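Long-range contact in beta-1,3-glucosyltransferase (PDB 5JVV), which is a beta-1,3-glucosyltransferase whose chain folds into a curved, beta-sandwich-like body of two large sheets, one of them edged by a disulfide-closed hairpin: residues Asp144-Cys156 with Pro162-Tyr174. Numbering follows the deposited sequence. Where two conformers were deposited one is given.
Sequences DDDQTGTTTSNQC and PAGCVVQGTPGSY
Gln-147 lays its terminal amide against both methyls of Val-167 (Gln-147 NE2 to Val-167 CG1 3.5 Å), beside the antiparallel beta hairpin of strands 150-153 and 165-168, which edges the mixed sheet beyond strand 130-134. Gln-147 NE2 also donates to Thr-151 OG1 at 2.8 Å, with the acceptor in the amide plane, while Gln-147 OE1 takes the backbone N-H of Asn-225; bonds at both ends thus fix the amide's rotation. Thr-148 reaches Thr-170 through a water shared by their hydroxyls. Thr-150 and Gln-168 form a hydrogen-bonded pair, bonded both ways. Thr-151, the non-hydrogen-bonded partner of Val-167, donates its backbone N-H to Asp-144 OD1, nearly in line with the carboxylate C-O bond. A classic beta bulge follows: Thr-152 N gives Val-166 O a 2.8 Å bond, Ser-153 N a weak one of 3.4 Å. Thr-152 OG1, placed between its own backbone N and carbonyl carbon (chi1 58°), lies 3.2 Å from Val-166 CG1. Ser-153 O accepts a hydrogen bond from Val-166 N; in one of the serine's two conformers, Ser-153 OG donates to Gly-164 O at 2.7 Å, in the carbonyl plane. The disulfide from Cys-156 SG to Cys-165 SG, with a torsion of 92° about the S-S bond, closes the hairpin's loop end.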
loop_
_atom_site.group_PDB
_atom_site.type_symbol
_atom_site.label_atom_id
_atom_site.label_comp_id
_atom_site.label_asym_id
_atom_site.label_seq_id
_atom_site.Cartn_x
_atom_site.Cartn_y
_atom_site.Cartn_z
ATOM N N ASP A 144 -7.731 -20.623 -0.470
ATOM C CA ASP A 144 -6.518 -20.719 0.353
ATOM C C ASP A 144 -5.596 -21.855 -0.114
ATOM O O ASP A 144 -4.441 -21.952 0.313
ATOM C CB ASP A 144 -6.873 -20.842 1.851
ATOM C CG ASP A 144 -5.637 -20.847 2.762
ATOM O OD1 ASP A 144 -5.041 -19.765 3.009
ATOM O OD2 ASP A 144 -5.269 -21.937 3.251
ATOM N N ASP A 145 -6.104 -22.689 -1.019
ATOM C CA ASP A 145 -5.342 -23.807 -1.567
ATOM C C ASP A 145 -4.860 -23.569 -3.006
ATOM O O ASP A 145 -4.353 -24.483 -3.658
ATOM C CB ASP A 145 -6.166 -25.096 -1.474
ATOM C CG ASP A 145 -6.478 -25.487 -0.035
ATOM O OD1 ASP A 145 -5.558 -25.450 0.810
ATOM O OD2 ASP A 145 -7.646 -25.826 0.254
ATOM N N ASP A 146 -5.037 -22.348 -3.505
ATOM C CA ASP A 146 -4.337 -21.891 -4.710
ATOM C C ASP A 146 -3.757 -20.517 -4.404
ATOM O O ASP A 146 -4.033 -19.526 -5.088
ATOM C CB ASP A 146 -5.251 -21.850 -5.949
ATOM C CG ASP A 146 -4.498 -21.460 -7.221
ATOM O OD1 ASP A 146 -3.268 -21.685 -7.288
ATOM O OD2 ASP A 146 -5.130 -20.913 -8.156
ATOM N N GLN A 147 -2.931 -20.471 -3.363
ATOM C CA GLN A 147 -2.442 -19.211 -2.829
ATOM C C GLN A 147 -1.273 -19.491 -1.891
ATOM O O GLN A 147 -1.337 -20.423 -1.089
ATOM C CB GLN A 147 -3.604 -18.503 -2.119
ATOM C CG GLN A 147 -3.277 -17.740 -0.860
ATOM C CD GLN A 147 -4.528 -17.165 -0.211
ATOM O OE1 GLN A 147 -5.312 -16.464 -0.860
ATOM N NE2 GLN A 147 -4.729 -17.467 1.074
ATOM N N THR A 148 -0.192 -18.728 -2.013
ATOM C CA THR A 148 0.977 -18.954 -1.149
ATOM C C THR A 148 0.838 -18.258 0.196
ATOM O O THR A 148 1.417 -18.703 1.190
ATOM C CB THR A 148 2.312 -18.548 -1.810
ATOM O OG1 THR A 148 2.306 -17.146 -2.118
ATOM C CG2 THR A 148 2.540 -19.357 -3.070
ATOM N N GLY A 149 0.090 -17.158 0.226
ATOM C CA GLY A 149 -0.182 -16.465 1.474
ATOM C C GLY A 149 -1.132 -17.250 2.360
ATOM O O GLY A 149 -1.647 -18.298 1.971
ATOM N N THR A 150 -1.362 -16.741 3.564
ATOM C CA THR A 150 -2.239 -17.423 4.511
ATOM C C THR A 150 -3.446 -16.553 4.814
ATOM O O THR A 150 -3.299 -15.421 5.277
ATOM C CB THR A 150 -1.495 -17.735 5.825
ATOM O OG1 THR A 150 -0.346 -18.547 5.548
ATOM C CG2 THR A 150 -2.405 -18.488 6.790
ATOM N N THR A 151 -4.642 -17.073 4.554
ATOM C CA THR A 151 -5.860 -16.320 4.855
ATOM C C THR A 151 -6.083 -16.276 6.363
ATOM O O THR A 151 -6.107 -17.326 7.021
ATOM C CB THR A 151 -7.094 -16.953 4.197
ATOM O OG1 THR A 151 -6.932 -16.952 2.770
ATOM C CG2 THR A 151 -8.343 -16.170 4.579
ATOM N N THR A 152 -6.209 -15.068 6.915
ATOM C CA THR A 152 -6.466 -14.912 8.351
ATOM C C THR A 152 -7.892 -14.457 8.652
ATOM O O THR A 152 -8.352 -14.551 9.783
ATOM C CB THR A 152 -5.446 -13.966 9.022
ATOM O OG1 THR A 152 -5.478 -12.692 8.379
ATOM C CG2 THR A 152 -4.045 -14.532 8.914
ATOM N N SER A 153 -8.582 -13.950 7.636
ATOM C CA SER A 153 -9.993 -13.595 7.743
ATOM C C SER A 153 -10.625 -13.808 6.377
ATOM O O SER A 153 -10.137 -13.256 5.389
ATOM C CB SER A 153 -10.140 -12.133 8.172
ATOM O OG SER A 153 -11.485 -11.702 8.055
ATOM N N ASN A 154 -11.695 -14.598 6.307
ATOM C CA ASN A 154 -12.262 -14.939 5.002
ATOM C C ASN A 154 -13.517 -14.196 4.532
ATOM O O ASN A 154 -13.963 -14.416 3.416
ATOM C CB ASN A 154 -12.462 -16.455 4.858
ATOM C CG ASN A 154 -13.488 -17.009 5.823
ATOM O OD1 ASN A 154 -14.183 -16.264 6.510
ATOM N ND2 ASN A 154 -13.579 -18.329 5.883
ATOM N N GLN A 155 -14.091 -13.327 5.358
ATOM C CA GLN A 155 -15.272 -12.563 4.938
ATOM C C GLN A 155 -14.906 -11.129 4.580
ATOM O O GLN A 155 -14.437 -10.374 5.431
ATOM C CB GLN A 155 -16.344 -12.569 6.033
ATOM C CG GLN A 155 -16.865 -13.960 6.380
ATOM C CD GLN A 155 -17.805 -14.530 5.328
ATOM O OE1 GLN A 155 -18.288 -13.815 4.447
ATOM N NE2 GLN A 155 -18.094 -15.820 5.439
ATOM N N CYS A 156 -15.134 -10.751 3.323
ATOM C CA CYS A 156 -14.751 -9.427 2.836
ATOM C C CYS A 156 -15.728 -8.304 3.162
ATOM O O CYS A 156 -15.335 -7.144 3.183
ATOM C CB CYS A 156 -14.546 -9.448 1.319
ATOM S SG CYS A 156 -13.472 -10.731 0.675
ATOM N N PRO A 162 -15.452 -5.317 10.319
ATOM C CA PRO A 162 -14.501 -4.281 9.901
ATOM C C PRO A 162 -13.167 -4.815 9.366
ATOM O O PRO A 162 -12.452 -4.077 8.693
ATOM C CB PRO A 162 -14.264 -3.493 11.195
ATOM C CG PRO A 162 -14.445 -4.503 12.275
ATOM C CD PRO A 162 -15.528 -5.440 11.788
ATOM N N ALA A 163 -12.844 -6.071 9.657
ATOM C CA ALA A 163 -11.551 -6.628 9.272
ATOM C C ALA A 163 -11.404 -6.780 7.761
ATOM O O ALA A 163 -10.309 -6.616 7.221
ATOM C CB ALA A 163 -11.320 -7.964 9.960
ATOM N N GLY A 164 -12.504 -7.100 7.084
ATOM C CA GLY A 164 -12.434 -7.446 5.673
ATOM C C GLY A 164 -11.807 -8.818 5.526
ATOM O O GLY A 164 -11.586 -9.508 6.523
ATOM N N CYS A 165 -11.542 -9.246 4.291
ATOM C CA CYS A 165 -10.865 -10.516 4.078
ATOM C C CYS A 165 -9.373 -10.277 3.904
ATOM O O CYS A 165 -8.945 -9.493 3.051
ATOM C CB CYS A 165 -11.463 -11.293 2.897
ATOM S SG CYS A 165 -11.593 -10.352 1.363
ATOM N N VAL A 166 -8.591 -10.948 4.739
ATOM C CA VAL A 166 -7.181 -10.638 4.907
ATOM C C VAL A 166 -6.347 -11.862 4.587
ATOM O O VAL A 166 -6.634 -12.956 5.078
ATOM C CB VAL A 166 -6.899 -10.234 6.364
ATOM C CG1 VAL A 166 -5.412 -10.024 6.578
ATOM C CG2 VAL A 166 -7.710 -8.991 6.745
ATOM N N VAL A 167 -5.320 -11.680 3.757
ATOM C CA VAL A 167 -4.348 -12.732 3.481
ATOM C C VAL A 167 -2.955 -12.216 3.847
ATOM O O VAL A 167 -2.516 -11.156 3.368
ATOM C CB VAL A 167 -4.369 -13.168 1.994
ATOM C CG1 VAL A 167 -3.337 -14.272 1.724
ATOM C CG2 VAL A 167 -5.759 -13.639 1.594
ATOM N N GLN A 168 -2.268 -12.947 4.719
ATOM C CA GLN A 168 -0.908 -12.578 5.109
ATOM C C GLN A 168 0.098 -13.059 4.070
ATOM O O GLN A 168 0.095 -14.230 3.680
ATOM C CB GLN A 168 -0.568 -13.179 6.479
ATOM C CG GLN A 168 0.897 -12.985 6.877
ATOM C CD GLN A 168 1.237 -13.586 8.229
ATOM O OE1 GLN A 168 1.242 -14.807 8.397
ATOM N NE2 GLN A 168 1.533 -12.727 9.201
ATOM N N GLY A 169 0.967 -12.153 3.626
ATOM C CA GLY A 169 1.992 -12.481 2.651
ATOM C C GLY A 169 3.143 -13.271 3.249
ATOM O O GLY A 169 3.211 -13.468 4.458
ATOM N N THR A 170 4.056 -13.714 2.390
ATOM C CA THR A 170 5.175 -14.548 2.810
ATOM C C THR A 170 6.359 -13.691 3.294
ATOM O O THR A 170 6.343 -12.465 3.137
ATOM C CB THR A 170 5.578 -15.483 1.663
ATOM O OG1 THR A 170 5.648 -14.732 0.445
ATOM C CG2 THR A 170 4.548 -16.595 1.499
ATOM N N PRO A 171 7.372 -14.320 3.922
ATOM C CA PRO A 171 8.542 -13.542 4.356
ATOM C C PRO A 171 9.196 -12.718 3.250
ATOM O O PRO A 171 9.333 -13.178 2.111
ATOM C CB PRO A 171 9.510 -14.623 4.834
ATOM C CG PRO A 171 8.621 -15.691 5.360
ATOM C CD PRO A 171 7.383 -15.680 4.498
ATOM N N GLY A 172 9.604 -11.502 3.597
ATOM C CA GLY A 172 10.276 -10.627 2.659
ATOM C C GLY A 172 9.332 -9.757 1.850
ATOM O O GLY A 172 9.774 -8.983 1.000
ATOM N N SER A 173 8.033 -9.861 2.133
ATOM C CA SER A 173 7.035 -9.199 1.298
ATOM C C SER A 173 6.659 -7.794 1.765
ATOM O O SER A 173 5.845 -7.128 1.116
ATOM C CB SER A 173 5.783 -10.065 1.162
ATOM O OG SER A 173 5.167 -10.300 2.420
ATOM N N TYR A 174 7.252 -7.335 2.867
ATOM C CA TYR A 174 6.869 -6.041 3.430
ATOM C C TYR A 174 8.009 -5.370 4.196
ATOM O O TYR A 174 8.864 -6.040 4.780
ATOM C CB TYR A 174 5.649 -6.226 4.353
ATOM C CG TYR A 174 5.151 -4.965 5.043
ATOM C CD1 TYR A 174 4.089 -4.242 4.520
ATOM C CD2 TYR A 174 5.738 -4.509 6.226
ATOM C CE1 TYR A 174 3.627 -3.087 5.146
ATOM C CE2 TYR A 174 5.295 -3.347 6.856
ATOM C CZ TYR A 174 4.229 -2.651 6.303
ATOM O OH TYR A 174 3.767 -1.513 6.911
HETATM O O HOH W 1 4.929 -15.866 -1.850
HETATM O O HOH W 2 -15.278 -8.445 6.961
#